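Local coordinates for protein alpha-1,2-mannosyltransferase (Ktr4), putative (PDB 7BOP) that is a putative fungal mannosyltransferase of the GT-A fold, which holds guanosine-5'-diphosphate and a manganese ion in its pocket, at residues Gly47-Ala52 with Phe208-Asp213; Asn95-Tyr100 with Asn202-Val207; Arg214-Gly219 with Lys332-Arg337. One frame throughout, in Å; residues are numbered along the deposited sequence.

Interaction 1 of 3, residues Gly47-Ala52 with Phe208-Asp213. With NA (sodium ion), chain I.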
loop_
_atom_site.group_PDB
_atom_site.type_symbol
_atom_site.label_atom_id
_atom_site.label_comp_id
_atom_site.label_asym_id
_atom_site.label_seq_id
_atom_site.Cartn_x
_atom_site.Cartn_y
_atom_site.Cartn_z
ATOM N N GLY A 47 -22.488 7.803 -6.532
ATOM C CA GLY A 47 -22.838 6.741 -7.468
ATOM C C GLY A 47 -23.426 5.536 -6.757
ATOM O O GLY A 47 -23.684 5.560 -5.544
ATOM N N HIS A 48 -23.646 4.476 -7.520
ATOM C CA HIS A 48 -24.261 3.270 -6.989
ATOM C C HIS A 48 -23.271 2.533 -6.070
ATOM O O HIS A 48 -22.088 2.389 -6.405
ATOM C CB HIS A 48 -24.723 2.358 -8.130
ATOM C CG HIS A 48 -25.260 1.049 -7.658
ATOM N ND1 HIS A 48 -26.490 0.930 -7.050
ATOM C CD2 HIS A 48 -24.715 -0.188 -7.654
ATOM C CE1 HIS A 48 -26.694 -0.332 -6.719
ATOM N NE2 HIS A 48 -25.632 -1.031 -7.074
ATOM N N LEU A 49 -23.759 2.095 -4.910
ATOM C CA LEU A 49 -22.954 1.331 -3.963
ATOM C C LEU A 49 -23.665 0.014 -3.679
ATOM O O LEU A 49 -24.882 -0.018 -3.534
ATOM C CB LEU A 49 -22.756 2.119 -2.668
ATOM C CG LEU A 49 -22.021 3.463 -2.808
ATOM C CD1 LEU A 49 -22.044 4.249 -1.503
ATOM C CD2 LEU A 49 -20.596 3.254 -3.299
ATOM N N TRP A 50 -22.895 -1.060 -3.598
ATOM C CA TRP A 50 -23.426 -2.385 -3.298
ATOM C C TRP A 50 -23.496 -2.568 -1.790
ATOM O O TRP A 50 -22.463 -2.517 -1.112
ATOM C CB TRP A 50 -22.555 -3.452 -3.955
ATOM C CG TRP A 50 -22.642 -3.388 -5.433
ATOM C CD1 TRP A 50 -21.837 -2.680 -6.281
ATOM C CD2 TRP A 50 -23.632 -4.015 -6.248
ATOM N NE1 TRP A 50 -22.249 -2.856 -7.585
ATOM C CE2 TRP A 50 -23.356 -3.664 -7.589
ATOM C CE3 TRP A 50 -24.726 -4.847 -5.973
ATOM C CZ2 TRP A 50 -24.144 -4.116 -8.663
ATOM C CZ3 TRP A 50 -25.509 -5.304 -7.039
ATOM C CH2 TRP A 50 -25.211 -4.939 -8.368
ATOM N N ARG A 51 -24.719 -2.764 -1.277
ATOM C CA ARG A 51 -25.001 -2.900 0.159
ATOM C C ARG A 51 -25.182 -4.350 0.589
ATOM O O ARG A 51 -25.707 -5.164 -0.169
ATOM C CB ARG A 51 -26.303 -2.178 0.523
ATOM C CG ARG A 51 -26.428 -0.743 0.041
ATOM C CD ARG A 51 -25.462 0.134 0.783
ATOM N NE ARG A 51 -25.626 1.548 0.454
ATOM C CZ ARG A 51 -24.867 2.514 0.961
ATOM N NH1 ARG A 51 -23.885 2.213 1.813
ATOM N NH2 ARG A 51 -25.083 3.782 0.613
ATOM N N ALA A 52 -24.790 -4.651 1.823
ATOM C CA ALA A 52 -24.963 -5.991 2.381
ATOM C C ALA A 52 -26.434 -6.323 2.670
ATOM O O ALA A 52 -26.831 -7.489 2.585
ATOM C CB ALA A 52 -24.148 -6.153 3.652
ATOM N N PHE A 208 -14.684 -3.448 -3.060
ATOM C CA PHE A 208 -14.160 -4.095 -4.257
ATOM C C PHE A 208 -15.012 -3.793 -5.481
ATOM O O PHE A 208 -14.480 -3.449 -6.540
ATOM C CB PHE A 208 -14.029 -5.609 -4.063
ATOM C CG PHE A 208 -12.938 -6.017 -3.122
ATOM C CD1 PHE A 208 -11.614 -5.618 -3.339
ATOM C CD2 PHE A 208 -13.209 -6.855 -2.042
ATOM C CE1 PHE A 208 -10.596 -6.032 -2.489
ATOM C CE2 PHE A 208 -12.187 -7.271 -1.189
ATOM C CZ PHE A 208 -10.877 -6.863 -1.417
ATOM N N ARG A 209 -16.328 -3.885 -5.338
ATOM C CA ARG A 209 -17.226 -3.564 -6.444
ATOM C C ARG A 209 -17.342 -2.062 -6.676
ATOM O O ARG A 209 -17.609 -1.635 -7.792
ATOM C CB ARG A 209 -18.586 -4.215 -6.241
ATOM C CG ARG A 209 -18.465 -5.731 -6.238
ATOM C CD ARG A 209 -19.818 -6.412 -6.298
ATOM N NE ARG A 209 -20.471 -6.232 -7.598
ATOM C CZ ARG A 209 -21.667 -6.738 -7.932
ATOM N NH1 ARG A 209 -22.372 -7.462 -7.062
ATOM N NH2 ARG A 209 -22.161 -6.507 -9.146
ATOM N N PHE A 210 -17.105 -1.263 -5.636
ATOM C CA PHE A 210 -16.903 0.178 -5.826
ATOM C C PHE A 210 -15.766 0.408 -6.826
ATOM O O PHE A 210 -15.943 1.141 -7.799
ATOM C CB PHE A 210 -16.648 0.885 -4.480
ATOM C CG PHE A 210 -16.060 2.259 -4.623
ATOM C CD1 PHE A 210 -16.870 3.340 -4.930
ATOM C CD2 PHE A 210 -14.693 2.461 -4.482
ATOM C CE1 PHE A 210 -16.327 4.618 -5.079
ATOM C CE2 PHE A 210 -14.145 3.733 -4.619
ATOM C CZ PHE A 210 -14.963 4.811 -4.922
ATOM N N MET A 211 -14.633 -0.266 -6.613
ATOM C CA MET A 211 -13.469 -0.184 -7.512
ATOM C C MET A 211 -13.825 -0.680 -8.916
ATOM O O MET A 211 -13.546 -0.013 -9.916
ATOM C CB MET A 211 -12.289 -1.022 -7.015
ATOM C CG MET A 211 -11.735 -0.660 -5.643
ATOM S SD MET A 211 -10.682 0.780 -5.656
ATOM C CE MET A 211 -9.250 0.199 -6.556
ATOM N N GLU A 212 -14.432 -1.861 -8.975
ATOM C CA GLU A 212 -14.740 -2.495 -10.251
ATOM C C GLU A 212 -15.715 -1.700 -11.112
ATOM O O GLU A 212 -15.468 -1.524 -12.304
ATOM C CB GLU A 212 -15.262 -3.913 -10.035
ATOM C CG GLU A 212 -15.464 -4.668 -11.334
ATOM C CD GLU A 212 -15.628 -6.154 -11.133
ATOM O OE1 GLU A 212 -15.087 -6.909 -11.963
ATOM O OE2 GLU A 212 -16.290 -6.563 -10.168
ATOM N N ASP A 213 -16.789 -1.203 -10.512
ATOM C CA ASP A 213 -17.810 -0.454 -11.252
ATOM C C ASP A 213 -17.280 0.851 -11.805
ATOM O O ASP A 213 -17.814 1.343 -12.792
ATOM C CB ASP A 213 -19.025 -0.134 -10.375
ATOM C CG ASP A 213 -19.811 -1.372 -9.983
ATOM O OD1 ASP A 213 -19.557 -2.438 -10.568
ATOM O OD2 ASP A 213 -20.656 -1.265 -9.071
HETATM NA NA NA I . -27.618 -9.588 2.665
HETATM O O HOH W 1 -20.183 0.330 -6.702
HETATM O O HOH W 2 -25.925 -11.195 3.089
HETATM O O HOH W 3 -28.327 -9.258 4.831
#
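Asp213 OD2 is gripped by two partners, the indole N-H of Trp50, with NE1 2.7 Å from OD2, and an ordered water. The indole meets the syn lone pair of the carboxylate oxygen, which lies almost in the ring plane, although the bond is somewhat bent (148° at the hydrogen). The water stands 2.9 Å from Asp213 OD2 and 2.8 Å from His48 O, so it also joins the loop backbone to the last turn of the helix.

Tryptophan suits this place because its edge and its faces do different work. While the edge donates to Asp213, one face carries the guanidinium of Arg209, laid flat at 17° between planes. This is a cation-pi contact, with Arg209 CZ 3.6 Å from the centroid of the six-membered ring of Trp50. Arg209 CD lies over the five-membered ring as a CH-pi partner, and the bend beyond it (chi3 69°) turns the guanidinium onto the six-membered ring. Arg209 NH1 bonds to Ala65 O, helping to fix the rotation of the guanidinium. His48 meets the opposite face edge-on, its NE2 pointing at the indole, so a flat guanidinium and an upright imidazole hold the ring between them. Beside this, Leu49 CD2 touches Phe210 CD1 at 4.1 Å. At the end of 47-52, Ala52 O binds a sodium ion at 2.2 Å, together with Asn55 O and two waters.

Helix 207-213 thus offers Arg209 and Asp213, one turn apart, to the loop that precedes strand 69-74, while Phe208, Met211 and Glu212 pack on strand 189-192 and Ala52 rests on helix 80-98.

Interaction 2 of 3, residues Asn95-Tyr100 with Asn202-Val207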
loop_
_atom_site.group_PDB
_atom_site.type_symbol
_atom_site.label_atom_id
_atom_site.label_comp_id
_atom_site.label_asym_id
_atom_site.label_seq_id
_atom_site.Cartn_x
_atom_site.Cartn_y
_atom_site.Cartn_z
ATOM N N ASN A 95 -15.826 -6.685 6.868
ATOM C CA ASN A 95 -15.944 -8.007 6.250
ATOM C C ASN A 95 -16.983 -8.959 6.886
ATOM O O ASN A 95 -17.361 -9.951 6.246
ATOM C CB ASN A 95 -14.597 -8.708 6.140
ATOM C CG ASN A 95 -14.575 -9.748 5.026
ATOM O OD1 ASN A 95 -15.017 -9.480 3.910
ATOM N ND2 ASN A 95 -14.047 -10.920 5.312
ATOM N N SER A 96 -17.458 -8.677 8.102
ATOM C CA SER A 96 -18.534 -9.505 8.673
ATOM C C SER A 96 -19.813 -9.387 7.851
ATOM O O SER A 96 -20.635 -10.288 7.879
ATOM C CB SER A 96 -18.809 -9.161 10.128
ATOM O OG SER A 96 -19.278 -7.847 10.239
ATOM N N LYS A 97 -19.964 -8.285 7.110
ATOM C CA LYS A 97 -21.125 -8.071 6.250
ATOM C C LYS A 97 -20.927 -8.597 4.827
ATOM O O LYS A 97 -21.876 -9.047 4.189
ATOM C CB LYS A 97 -21.467 -6.579 6.199
ATOM C CG LYS A 97 -21.739 -5.957 7.561
ATOM C CD LYS A 97 -21.741 -4.437 7.497
ATOM C CE LYS A 97 -20.337 -3.863 7.281
ATOM N NZ LYS A 97 -20.183 -2.542 7.937
ATOM N N PHE A 98 -19.705 -8.510 4.310
ATOM C CA PHE A 98 -19.443 -8.847 2.910
ATOM C C PHE A 98 -18.795 -10.216 2.716
ATOM O O PHE A 98 -18.984 -10.839 1.672
ATOM C CB PHE A 98 -18.641 -7.707 2.263
ATOM C CG PHE A 98 -19.407 -6.423 2.209
ATOM C CD1 PHE A 98 -20.439 -6.265 1.298
ATOM C CD2 PHE A 98 -19.142 -5.390 3.104
ATOM C CE1 PHE A 98 -21.174 -5.099 1.247
ATOM C CE2 PHE A 98 -19.877 -4.221 3.061
ATOM C CZ PHE A 98 -20.893 -4.072 2.131
ATOM N N ASN A 99 -18.039 -10.675 3.716
ATOM C CA ASN A 99 -17.494 -12.031 3.759
ATOM C C ASN A 99 -16.618 -12.412 2.569
ATOM O O ASN A 99 -16.750 -13.502 1.999
ATOM C CB ASN A 99 -18.627 -13.045 3.957
ATOM C CG ASN A 99 -19.367 -12.814 5.246
ATOM O OD1 ASN A 99 -18.809 -12.998 6.321
ATOM N ND2 ASN A 99 -20.607 -12.383 5.152
ATOM N N TYR A 100 -15.725 -11.497 2.187
ATOM C CA TYR A 100 -14.695 -11.813 1.212
ATOM C C TYR A 100 -13.644 -12.731 1.862
ATOM O O TYR A 100 -13.411 -12.658 3.076
ATOM C CB TYR A 100 -14.067 -10.525 0.646
ATOM C CG TYR A 100 -14.859 -9.916 -0.471
ATOM C CD1 TYR A 100 -14.639 -10.314 -1.788
ATOM C CD2 TYR A 100 -15.844 -8.956 -0.228
ATOM C CE1 TYR A 100 -15.363 -9.767 -2.829
ATOM C CE2 TYR A 100 -16.579 -8.408 -1.267
ATOM C CZ TYR A 100 -16.327 -8.813 -2.567
ATOM O OH TYR A 100 -17.030 -8.275 -3.601
ATOM N N ASN A 202 -16.974 1.995 10.433
ATOM C CA ASN A 202 -17.849 1.094 9.688
ATOM C C ASN A 202 -17.905 1.551 8.246
ATOM O O ASN A 202 -18.041 2.740 7.972
ATOM C CB ASN A 202 -19.254 1.057 10.287
ATOM C CG ASN A 202 -19.284 0.358 11.633
ATOM O OD1 ASN A 202 -18.487 -0.531 11.893
ATOM N ND2 ASN A 202 -20.189 0.766 12.493
ATOM N N VAL A 203 -17.757 0.603 7.337
ATOM C CA VAL A 203 -17.868 0.851 5.910
ATOM C C VAL A 203 -19.020 -0.029 5.419
ATOM O O VAL A 203 -18.984 -1.251 5.599
ATOM C CB VAL A 203 -16.539 0.539 5.212
ATOM C CG1 VAL A 203 -16.663 0.671 3.693
ATOM C CG2 VAL A 203 -15.460 1.478 5.731
ATOM N N ASP A 204 -20.026 0.599 4.817
ATOM C CA ASP A 204 -21.296 -0.060 4.512
ATOM C C ASP A 204 -21.545 -0.288 3.025
ATOM O O ASP A 204 -22.688 -0.436 2.609
ATOM C CB ASP A 204 -22.435 0.752 5.148
ATOM C CG ASP A 204 -22.402 0.694 6.658
ATOM O OD1 ASP A 204 -22.173 -0.400 7.194
ATOM O OD2 ASP A 204 -22.589 1.735 7.304
ATOM N N TYR A 205 -20.474 -0.315 2.234
ATOM C CA TYR A 205 -20.549 -0.687 0.827
ATOM C C TYR A 205 -19.395 -1.615 0.477
ATOM O O TYR A 205 -18.361 -1.645 1.167
ATOM C CB TYR A 205 -20.572 0.555 -0.077
ATOM C CG TYR A 205 -19.323 1.417 0.016
ATOM C CD1 TYR A 205 -19.183 2.377 1.029
ATOM C CD2 TYR A 205 -18.275 1.258 -0.890
ATOM C CE1 TYR A 205 -18.026 3.165 1.127
ATOM C CE2 TYR A 205 -17.117 2.036 -0.799
ATOM C CZ TYR A 205 -16.996 2.989 0.219
ATOM O OH TYR A 205 -15.842 3.755 0.301
ATOM N N ASP A 206 -19.580 -2.373 -0.597
ATOM C CA ASP A 206 -18.584 -3.308 -1.075
ATOM C C ASP A 206 -17.466 -2.520 -1.792
ATOM O O ASP A 206 -17.645 -2.070 -2.924
ATOM C CB ASP A 206 -19.247 -4.322 -2.011
ATOM C CG ASP A 206 -18.299 -5.391 -2.500
ATOM O OD1 ASP A 206 -17.063 -5.167 -2.483
ATOM O OD2 ASP A 206 -18.796 -6.469 -2.934
ATOM N N VAL A 207 -16.323 -2.374 -1.127
ATOM C CA VAL A 207 -15.233 -1.538 -1.659
ATOM C C VAL A 207 -14.657 -2.124 -2.936
ATOM O O VAL A 207 -14.207 -1.385 -3.805
ATOM C CB VAL A 207 -14.094 -1.286 -0.639
ATOM C CG1 VAL A 207 -14.637 -0.622 0.623
ATOM C CG2 VAL A 207 -13.331 -2.558 -0.308
#
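Phe98 presses its ring against the backbone of 202-207, and this is the tightly packed part of the contact. Its CZ comes to 3.3 Å from Tyr205 C, the edge faces the carbonyl carbon of Asp204, and Asp206 CA sits over one face, offset toward the rim. A flat hydrocarbon suits a place where main chain has to be covered closely in the buried interior. Next to it, Tyr100 OH donates a short bond of 2.6 Å to Asp206 OD2, on the syn lone pair, with the oxygen at the edge of the phenol ring. Tyr57 OH reaches the same OD2. With CG of Asp206 anti to the backbone N (chi1 -177°), its other oxygen, OD1, can cap Arg209 N at the start of the next helix. Tyr100 is steadied in turn by Asn95, whose OD1 accepts from Tyr100 N at 2.7 Å and whose ND2 donates to Tyr100 O at 2.9 Å, just where the positive phi of Asn99 ends the helix.

The partly exposed side is looser and relies on charge. Lys97, bent at chi3 and chi4, brings NZ to 2.9 Å from Val203 O, above the carbonyl plane, and to 3.0 Å from Asp204 OD1 in a salt bridge that meets the anti side of the carboxylate from somewhat out of its plane. Thr93 O is a further acceptor for NZ, and Lys354 pairs with Asp204 OD2.

Chemically, the two aspartates differ: Asp204 is balanced by two lysines, whereas buried Asp206 relies on two phenols and a helix N terminus, which would probably favour its ionised form.

Interaction 3 of 3, residues Arg214-Gly219 with Lys332-Arg337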
loop_
_atom_site.group_PDB
_atom_site.type_symbol
_atom_site.label_atom_id
_atom_site.label_comp_id
_atom_site.label_asym_id
_atom_site.label_seq_id
_atom_site.Cartn_x
_atom_site.Cartn_y
_atom_site.Cartn_z
ATOM N N ARG A 214 -16.243 1.410 -11.172
ATOM C CA ARG A 214 -15.621 2.655 -11.652
ATOM C C ARG A 214 -14.286 2.450 -12.387
ATOM O O ARG A 214 -13.594 3.423 -12.700
ATOM C CB ARG A 214 -15.452 3.600 -10.459
ATOM C CG ARG A 214 -16.769 4.119 -9.935
ATOM C CD ARG A 214 -16.676 4.571 -8.488
ATOM N NE ARG A 214 -17.999 4.869 -7.957
ATOM C CZ ARG A 214 -18.902 3.953 -7.595
ATOM N NH1 ARG A 214 -18.633 2.649 -7.679
ATOM N NH2 ARG A 214 -20.080 4.349 -7.119
ATOM N N ASN A 215 -13.939 1.196 -12.669
ATOM C CA ASN A 215 -12.668 0.813 -13.295
ATOM C C ASN A 215 -11.445 1.412 -12.586
ATOM O O ASN A 215 -10.483 1.856 -13.228
ATOM C CB ASN A 215 -12.692 1.166 -14.786
ATOM C CG ASN A 215 -13.778 0.410 -15.527
ATOM O OD1 ASN A 215 -13.784 -0.816 -15.532
ATOM N ND2 ASN A 215 -14.695 1.123 -16.136
ATOM N N LEU A 216 -11.488 1.414 -11.256
ATOM C CA LEU A 216 -10.399 1.976 -10.476
ATOM C C LEU A 216 -9.233 1.007 -10.391
ATOM O O LEU A 216 -9.399 -0.221 -10.396
ATOM C CB LEU A 216 -10.873 2.402 -9.086
ATOM C CG LEU A 216 -12.009 3.430 -9.070
ATOM C CD1 LEU A 216 -12.331 3.835 -7.641
ATOM C CD2 LEU A 216 -11.732 4.669 -9.914
ATOM N N THR A 217 -8.039 1.591 -10.320
ATOM C CA THR A 217 -6.796 0.862 -10.331
ATOM C C THR A 217 -6.261 0.654 -8.921
ATOM O O THR A 217 -5.697 -0.390 -8.631
ATOM C CB THR A 217 -5.761 1.619 -11.193
ATOM O OG1 THR A 217 -6.276 1.738 -12.518
ATOM C CG2 THR A 217 -4.422 0.928 -11.225
ATOM N N TYR A 218 -6.420 1.645 -8.048
ATOM C CA TYR A 218 -5.721 1.624 -6.766
ATOM C C TYR A 218 -6.364 2.552 -5.779
ATOM O O TYR A 218 -6.849 3.621 -6.150
ATOM C CB TYR A 218 -4.279 2.056 -7.000
ATOM C CG TYR A 218 -3.315 1.917 -5.856
ATOM C CD1 TYR A 218 -2.619 0.732 -5.646
ATOM C CD2 TYR A 218 -3.027 3.007 -5.030
ATOM C CE1 TYR A 218 -1.678 0.626 -4.639
ATOM C CE2 TYR A 218 -2.086 2.914 -4.017
ATOM C CZ TYR A 218 -1.414 1.728 -3.818
ATOM O OH TYR A 218 -0.474 1.655 -2.809
ATOM N N GLY A 219 -6.364 2.134 -4.521
ATOM C CA GLY A 219 -6.868 2.930 -3.429
ATOM C C GLY A 219 -5.885 2.980 -2.276
ATOM O O GLY A 219 -5.262 1.967 -1.941
ATOM N N LYS A 332 -8.081 7.106 -11.985
ATOM C CA LYS A 332 -8.437 5.779 -11.464
ATOM C C LYS A 332 -7.723 5.411 -10.162
ATOM O O LYS A 332 -7.777 4.253 -9.737
ATOM C CB LYS A 332 -8.155 4.707 -12.521
ATOM C CG LYS A 332 -8.840 4.926 -13.861
ATOM C CD LYS A 332 -10.330 5.122 -13.698
ATOM C CE LYS A 332 -11.092 4.848 -14.990
ATOM N NZ LYS A 332 -12.493 5.333 -14.840
ATOM N N VAL A 333 -7.060 6.386 -9.535
ATOM C CA VAL A 333 -6.457 6.214 -8.212
ATOM C C VAL A 333 -7.331 6.978 -7.233
ATOM O O VAL A 333 -7.711 8.124 -7.503
ATOM C CB VAL A 333 -4.995 6.717 -8.182
ATOM C CG1 VAL A 333 -4.408 6.622 -6.768
ATOM C CG2 VAL A 333 -4.151 5.918 -9.162
ATOM N N HIS A 334 -7.666 6.350 -6.109
ATOM C CA HIS A 334 -8.681 6.876 -5.202
ATOM C C HIS A 334 -8.169 6.965 -3.766
ATOM O O HIS A 334 -7.544 6.033 -3.259
ATOM C CB HIS A 334 -9.935 5.986 -5.266
ATOM C CG HIS A 334 -10.990 6.335 -4.259
ATOM N ND1 HIS A 334 -11.686 7.522 -4.284
ATOM C CD2 HIS A 334 -11.490 5.632 -3.214
ATOM C CE1 HIS A 334 -12.558 7.545 -3.294
ATOM N NE2 HIS A 334 -12.455 6.409 -2.629
ATOM N N TRP A 335 -8.411 8.104 -3.132
ATOM C CA TRP A 335 -8.165 8.250 -1.687
ATOM C C TRP A 335 -9.383 7.736 -0.924
ATOM O O TRP A 335 -10.450 8.351 -0.963
ATOM C CB TRP A 335 -7.921 9.712 -1.337
ATOM C CG TRP A 335 -7.674 9.974 0.117
ATOM C CD1 TRP A 335 -7.009 9.179 0.991
ATOM C CD2 TRP A 335 -8.055 11.139 0.846
ATOM N NE1 TRP A 335 -6.970 9.760 2.233
ATOM C CE2 TRP A 335 -7.596 10.971 2.171
ATOM C CE3 TRP A 335 -8.741 12.315 0.510
ATOM C CZ2 TRP A 335 -7.815 11.923 3.163
ATOM C CZ3 TRP A 335 -8.960 13.261 1.499
ATOM C CH2 TRP A 335 -8.500 13.060 2.809
ATOM N N PHE A 336 -9.213 6.624 -0.219
ATOM C CA PHE A 336 -10.267 6.056 0.627
ATOM C C PHE A 336 -10.306 6.820 1.943
ATOM O O PHE A 336 -9.998 6.284 3.000
ATOM C CB PHE A 336 -10.038 4.551 0.874
ATOM C CG PHE A 336 -10.613 3.673 -0.186
ATOM C CD1 PHE A 336 -11.986 3.471 -0.261
ATOM C CD2 PHE A 336 -9.797 3.059 -1.117
ATOM C CE1 PHE A 336 -12.529 2.643 -1.243
ATOM C CE2 PHE A 336 -10.339 2.243 -2.104
ATOM C CZ PHE A 336 -11.698 2.040 -2.163
ATOM N N ARG A 337 -10.729 8.075 1.867
ATOM C CA ARG A 337 -10.783 8.954 3.028
ATOM C C ARG A 337 -11.719 8.430 4.113
ATOM O O ARG A 337 -11.480 8.672 5.289
ATOM C CB ARG A 337 -11.200 10.370 2.627
ATOM C CG ARG A 337 -12.617 10.520 2.080
ATOM C CD ARG A 337 -12.654 11.551 0.960
ATOM N NE ARG A 337 -12.735 12.889 1.466
ATOM C CZ ARG A 337 -12.418 14.008 0.808
ATOM N NH1 ARG A 337 -11.938 14.035 -0.441
ATOM N NH2 ARG A 337 -12.581 15.140 1.456
#
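Thr217 N donates to Lys332 O at 2.7 Å, the first of the backbone bonds that set strand 218-224 parallel to strand 333-335. Tyr218 N adds a weak bond to the same oxygen, and Tyr218 O accepts from His334 N at 2.8 Å. Two CA-H...O contacts fill in the pairing, from Val333 CA to Tyr218 O and from Gly219 CA to His334 O.

Among polar side chains, Lys332 does the reaching. A bend at chi2 (-53°) lays its chain alongside Asn215, CD being 3.3 Å from Asn215 O, and carries NZ to 3.1 Å from Arg214 O. A long flexible lysine can both pack its methylenes on the turn and end in a donor.

Apolar contacts lie on both faces of the sheet. On one, Val333 CG1 meets the edge of the Tyr218 ring, 4.2 Å from Tyr218 CD2. On the other, Leu216 CD1 approaches His334 CB at 4.0 Å, and Phe336 turns a ring edge to Gly219, its CD2 3.7 Å from Gly219 CA. Having no side chain, Gly219 leaves room for that ring, whose face takes the CD2 edge of the His334 imidazole.

Asn215, with positive phi, closes a Schellman motif at the end of helix 207-213. The ammonium of Lys332 therefore lies near a helix C terminus, whose partial negative charge would probably favour it.

In the fold
From the N terminus, residues 47-52 come first, and interaction 1 closes a long loop when they meet helix 207-213. Interaction 2 is nested inside that loop, joining the end of helix 80-98 to the segment leading into helix 207-213. The two touch where Trp50 O meets Asp206 N, so the loop, helix 80-98 and the start of helix 207-213 form one cluster. Interaction 3 follows in series: strand 218-224 follows the helix after a short turn and pairs with strand 333-335 after a second long excursion. Arg214 NH2, bonded to His48 O, ties it back to interaction 1, while Phe336 packs against Tyr205 and Val207 of interaction 2.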